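Long-range contact in transmembrane oligosaccharyl transferase (Archaeoglobus fulgidus, PDB 3WAJ), which is an archaeal membrane protein of the STT3/AglB oligosaccharyl transferase family, joining a multi-helix transmembrane region to a globular C-terminal part: residues S585-E597 with P670-L682. Sequence-based numbering, arbitrary orientation.
Sequences SSFFTAENESYAE and PSELYYSTMEAKL
The capped N-terminus of helix 678-684 docks on the turn between helices 584-588 and 593-602, in the C-terminal globular part of this STT3/AglB-type protein. Two backbone carbonyls of the turn take the first N-H groups of the docking helix: Glu679 N gives to Phe588 O (2.9 Å), and Met678 N to Ala590 O (3.0 Å). Just before them sits the N-cap, Thr677, whose OG1 accepts from Ala680 N and donates to Tyr674 O, a grip that holds the side chain by its hydroxyl. Its CA leans on Ala590 O through a C-H...O contact. That same carbonyl also receives a water, which donates to Ser676 O as well and accepts from Lys681 NZ (2.9 Å), so the water bridges Lys681 and Ser676 of one segment to Ala590 of the other. Apolar contacts of Met678 accompany these bonds. Bent at both chi2 and chi3 (-67° and -62°), the Met678 chain lays CG against Ala596 CB at 3.6 Å and brings CE to Phe587 CZ at 3.6 Å. Leu682 CD1 adds to the Phe587 ring, and Val608 of strand 605-611 touches both of these side chains. On the Phe588 side, the Glu679 carboxylate is turned 55° from the ring plane, with Glu679 OE2 3.3 Å from Phe588 CD1.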
loop_
_atom_site.group_PDB
_atom_site.type_symbol
_atom_site.label_atom_id
_atom_site.label_comp_id
_atom_site.label_asym_id
_atom_site.label_seq_id
_atom_site.Cartn_x
_atom_site.Cartn_y
_atom_site.Cartn_z
ATOM N N SER A 585 6.626 -5.769 14.534
ATOM C CA SER A 585 5.599 -5.849 15.566
ATOM C C SER A 585 6.186 -6.348 16.884
ATOM O O SER A 585 5.755 -5.947 17.961
ATOM C CB SER A 585 4.405 -6.713 15.127
ATOM O OG SER A 585 4.741 -8.085 15.086
ATOM N N SER A 586 7.189 -7.206 16.804
ATOM C CA SER A 586 7.754 -7.804 18.014
ATOM C C SER A 586 8.750 -6.839 18.643
ATOM O O SER A 586 9.055 -6.923 19.834
ATOM C CB SER A 586 8.418 -9.145 17.697
ATOM O OG SER A 586 9.161 -9.054 16.500
ATOM N N PHE A 587 9.258 -5.910 17.840
ATOM C CA PHE A 587 10.104 -4.873 18.403
ATOM C C PHE A 587 9.226 -3.846 19.155
ATOM O O PHE A 587 9.400 -3.635 20.354
ATOM C CB PHE A 587 10.988 -4.233 17.330
ATOM C CG PHE A 587 11.867 -3.132 17.854
ATOM C CD1 PHE A 587 13.064 -3.424 18.486
ATOM C CD2 PHE A 587 11.484 -1.795 17.739
ATOM C CE1 PHE A 587 13.877 -2.405 19.000
ATOM C CE2 PHE A 587 12.292 -0.767 18.242
ATOM C CZ PHE A 587 13.485 -1.074 18.873
ATOM N N PHE A 588 8.255 -3.251 18.468
ATOM C CA PHE A 588 7.482 -2.136 19.053
ATOM C C PHE A 588 6.488 -2.489 20.151
ATOM O O PHE A 588 6.116 -1.618 20.946
ATOM C CB PHE A 588 6.791 -1.289 17.970
ATOM C CG PHE A 588 7.759 -0.599 17.047
ATOM C CD1 PHE A 588 8.458 0.529 17.466
ATOM C CD2 PHE A 588 7.992 -1.090 15.763
ATOM C CE1 PHE A 588 9.380 1.171 16.615
ATOM C CE2 PHE A 588 8.913 -0.468 14.901
ATOM C CZ PHE A 588 9.608 0.662 15.325
ATOM N N THR A 589 6.055 -3.746 20.210
ATOM C CA THR A 589 5.151 -4.139 21.292
ATOM C C THR A 589 5.883 -4.906 22.377
ATOM O O THR A 589 5.254 -5.505 23.258
ATOM C CB THR A 589 4.013 -5.029 20.814
ATOM O OG1 THR A 589 4.563 -6.285 20.429
ATOM C CG2 THR A 589 3.247 -4.387 19.637
ATOM N N ALA A 590 7.208 -4.927 22.278
ATOM C CA ALA A 590 8.025 -5.647 23.246
ATOM C C ALA A 590 7.884 -4.958 24.599
ATOM O O ALA A 590 8.002 -3.721 24.710
ATOM C CB ALA A 590 9.473 -5.685 22.809
ATOM N N GLU A 591 7.643 -5.761 25.626
ATOM C CA GLU A 591 7.308 -5.235 26.938
ATOM C C GLU A 591 8.490 -5.052 27.876
ATOM O O GLU A 591 8.308 -4.650 29.022
ATOM C CB GLU A 591 6.219 -6.084 27.576
ATOM C CG GLU A 591 4.866 -5.872 26.919
ATOM C CD GLU A 591 3.954 -7.060 27.082
ATOM O OE1 GLU A 591 4.275 -7.944 27.908
ATOM O OE2 GLU A 591 2.924 -7.113 26.375
ATOM N N ASN A 592 9.697 -5.324 27.387
ATOM C CA ASN A 592 10.926 -4.932 28.093
ATOM C C ASN A 592 12.069 -4.691 27.108
ATOM O O ASN A 592 12.024 -5.156 25.967
ATOM C CB ASN A 592 11.319 -5.956 29.173
ATOM C CG ASN A 592 11.403 -7.360 28.631
ATOM O OD1 ASN A 592 12.408 -7.741 28.011
ATOM N ND2 ASN A 592 10.345 -8.146 28.847
ATOM N N GLU A 593 13.091 -3.959 27.536
ATOM C CA GLU A 593 14.177 -3.627 26.622
ATOM C C GLU A 593 14.987 -4.863 26.180
ATOM O O GLU A 593 15.437 -4.922 25.042
ATOM C CB GLU A 593 15.089 -2.542 27.213
ATOM C CG GLU A 593 16.014 -1.914 26.183
ATOM C CD GLU A 593 16.897 -0.820 26.752
ATOM O OE1 GLU A 593 16.902 -0.613 27.988
ATOM O OE2 GLU A 593 17.595 -0.162 25.953
ATOM N N SER A 594 15.156 -5.839 27.075
ATOM C CA SER A 594 15.892 -7.071 26.760
ATOM C C SER A 594 15.325 -7.818 25.563
ATOM O O SER A 594 16.077 -8.228 24.673
ATOM C CB SER A 594 15.918 -8.018 27.960
ATOM O OG SER A 594 16.249 -7.305 29.126
ATOM N N TYR A 595 14.008 -8.019 25.554
ATOM C CA TYR A 595 13.353 -8.679 24.431
ATOM C C TYR A 595 13.537 -7.868 23.145
ATOM O O TYR A 595 13.855 -8.430 22.101
ATOM C CB TYR A 595 11.868 -8.903 24.710
ATOM C CG TYR A 595 11.192 -9.767 23.658
ATOM C CD1 TYR A 595 11.111 -11.145 23.812
ATOM C CD2 TYR A 595 10.641 -9.205 22.508
ATOM C CE1 TYR A 595 10.492 -11.937 22.854
ATOM C CE2 TYR A 595 10.022 -9.985 21.549
ATOM C CZ TYR A 595 9.950 -11.348 21.724
ATOM O OH TYR A 595 9.334 -12.124 20.767
ATOM N N ALA A 596 13.339 -6.551 23.230
ATOM C CA ALA A 596 13.564 -5.667 22.084
ATOM C C ALA A 596 14.979 -5.815 21.518
ATOM O O ALA A 596 15.179 -5.857 20.292
ATOM C CB ALA A 596 13.285 -4.205 22.462
ATOM N N GLU A 597 15.947 -5.880 22.430
ATOM C CA GLU A 597 17.364 -6.049 22.103
ATOM C C GLU A 597 17.621 -7.384 21.388
ATOM O O GLU A 597 18.434 -7.464 20.466
ATOM C CB GLU A 597 18.196 -5.956 23.384
ATOM C CG GLU A 597 19.491 -5.201 23.249
ATOM C CD GLU A 597 19.313 -3.850 22.623
ATOM O OE1 GLU A 597 20.234 -3.418 21.912
ATOM O OE2 GLU A 597 18.263 -3.221 22.834
ATOM N N PRO A 670 -5.060 3.830 26.715
ATOM C CA PRO A 670 -4.224 2.616 26.803
ATOM C C PRO A 670 -4.185 2.076 28.227
ATOM O O PRO A 670 -4.358 2.863 29.171
ATOM C CB PRO A 670 -2.836 3.115 26.396
ATOM C CG PRO A 670 -3.109 4.310 25.505
ATOM C CD PRO A 670 -4.328 4.977 26.135
ATOM N N SER A 671 -3.986 0.763 28.368
ATOM C CA SER A 671 -3.867 0.100 29.673
ATOM C C SER A 671 -2.479 0.367 30.230
ATOM O O SER A 671 -1.646 0.987 29.556
ATOM C CB SER A 671 -4.061 -1.411 29.530
ATOM O OG SER A 671 -2.973 -1.989 28.844
ATOM N N GLU A 672 -2.213 -0.110 31.443
ATOM C CA GLU A 672 -0.876 0.010 32.015
ATOM C C GLU A 672 0.161 -0.684 31.127
ATOM O O GLU A 672 1.302 -0.221 31.002
ATOM C CB GLU A 672 -0.839 -0.561 33.434
ATOM C CG GLU A 672 0.354 -0.073 34.254
ATOM C CD GLU A 672 0.215 -0.383 35.732
ATOM O OE1 GLU A 672 -0.084 -1.547 36.062
ATOM O OE2 GLU A 672 0.396 0.542 36.558
ATOM N N LEU A 673 -0.247 -1.783 30.496
ATOM C CA LEU A 673 0.645 -2.559 29.634
ATOM C C LEU A 673 1.279 -1.725 28.521
ATOM O O LEU A 673 2.491 -1.767 28.313
ATOM C CB LEU A 673 -0.104 -3.726 29.024
ATOM C CG LEU A 673 0.601 -5.056 29.235
ATOM C CD1 LEU A 673 0.706 -5.358 30.728
ATOM C CD2 LEU A 673 -0.175 -6.131 28.522
ATOM N N TYR A 674 0.448 -0.970 27.812
ATOM C CA TYR A 674 0.914 -0.086 26.753
ATOM C C TYR A 674 2.165 0.717 27.162
ATOM O O TYR A 674 3.175 0.729 26.442
ATOM C CB TYR A 674 -0.244 0.830 26.320
ATOM C CG TYR A 674 0.137 1.932 25.353
ATOM C CD1 TYR A 674 0.574 3.177 25.818
ATOM C CD2 TYR A 674 0.062 1.732 23.974
ATOM C CE1 TYR A 674 0.925 4.191 24.943
ATOM C CE2 TYR A 674 0.417 2.743 23.084
ATOM C CZ TYR A 674 0.838 3.971 23.580
ATOM O OH TYR A 674 1.189 4.982 22.718
ATOM N N TYR A 675 2.115 1.340 28.342
ATOM C CA TYR A 675 3.211 2.195 28.783
ATOM C C TYR A 675 4.546 1.483 28.996
ATOM O O TYR A 675 5.584 2.128 29.165
ATOM C CB TYR A 675 2.783 3.022 29.996
ATOM C CG TYR A 675 1.629 3.925 29.634
ATOM C CD1 TYR A 675 1.854 5.171 29.062
ATOM C CD2 TYR A 675 0.309 3.510 29.811
ATOM C CE1 TYR A 675 0.800 5.990 28.717
ATOM C CE2 TYR A 675 -0.747 4.321 29.463
ATOM C CZ TYR A 675 -0.497 5.559 28.918
ATOM O OH TYR A 675 -1.555 6.383 28.572
ATOM N N SER A 676 4.516 0.156 28.942
ATOM C CA SER A 676 5.738 -0.643 29.018
ATOM C C SER A 676 6.284 -1.056 27.651
ATOM O O SER A 676 7.390 -1.569 27.548
ATOM C CB SER A 676 5.498 -1.893 29.852
ATOM O OG SER A 676 5.407 -1.529 31.199
ATOM N N THR A 677 5.507 -0.848 26.602
ATOM C CA THR A 677 5.956 -1.256 25.280
ATOM C C THR A 677 7.057 -0.330 24.797
ATOM O O THR A 677 7.144 0.828 25.248
ATOM C CB THR A 677 4.803 -1.258 24.274
ATOM O OG1 THR A 677 4.385 0.094 24.038
ATOM C CG2 THR A 677 3.651 -2.096 24.821
ATOM N N MET A 678 7.883 -0.841 23.884
ATOM C CA MET A 678 8.913 -0.030 23.246
ATOM C C MET A 678 8.314 1.164 22.517
ATOM O O MET A 678 8.893 2.251 22.518
ATOM C CB MET A 678 9.733 -0.864 22.261
ATOM C CG MET A 678 10.758 -1.733 22.916
ATOM S SD MET A 678 12.081 -0.777 23.698
ATOM C CE MET A 678 12.746 0.041 22.245
ATOM N N GLU A 679 7.162 0.967 21.884
ATOM C CA GLU A 679 6.562 2.072 21.153
ATOM C C GLU A 679 6.216 3.212 22.107
ATOM O O GLU A 679 6.414 4.377 21.769
ATOM C CB GLU A 679 5.345 1.650 20.323
ATOM C CG GLU A 679 4.624 2.834 19.659
ATOM C CD GLU A 679 5.547 3.635 18.741
ATOM O OE1 GLU A 679 5.319 4.851 18.539
ATOM O OE2 GLU A 679 6.498 3.038 18.201
ATOM N N ALA A 680 5.759 2.890 23.316
ATOM C CA ALA A 680 5.429 3.967 24.268
ATOM C C ALA A 680 6.676 4.588 24.876
ATOM O O ALA A 680 6.729 5.796 25.096
ATOM C CB ALA A 680 4.474 3.495 25.361
ATOM N N LYS A 681 7.665 3.750 25.175
ATOM C CA LYS A 681 8.916 4.231 25.760
ATOM C C LYS A 681 9.649 5.138 24.783
ATOM O O LYS A 681 10.269 6.113 25.171
ATOM C CB LYS A 681 9.811 3.048 26.141
ATOM C CG LYS A 681 9.342 2.292 27.364
ATOM C CD LYS A 681 10.167 1.043 27.594
ATOM C CE LYS A 681 9.764 0.317 28.877
ATOM N NZ LYS A 681 10.627 -0.861 29.084
ATOM N N LEU A 682 9.564 4.798 23.504
ATOM C CA LEU A 682 10.218 5.565 22.459
ATOM C C LEU A 682 9.446 6.847 22.129
ATOM O O LEU A 682 9.959 7.958 22.267
ATOM C CB LEU A 682 10.395 4.700 21.199
ATOM C CG LEU A 682 11.531 3.674 21.296
ATOM C CD1 LEU A 682 11.483 2.650 20.145
ATOM C CD2 LEU A 682 12.881 4.396 21.314
HETATM O O HOH W 1 9.782 -2.140 26.625
#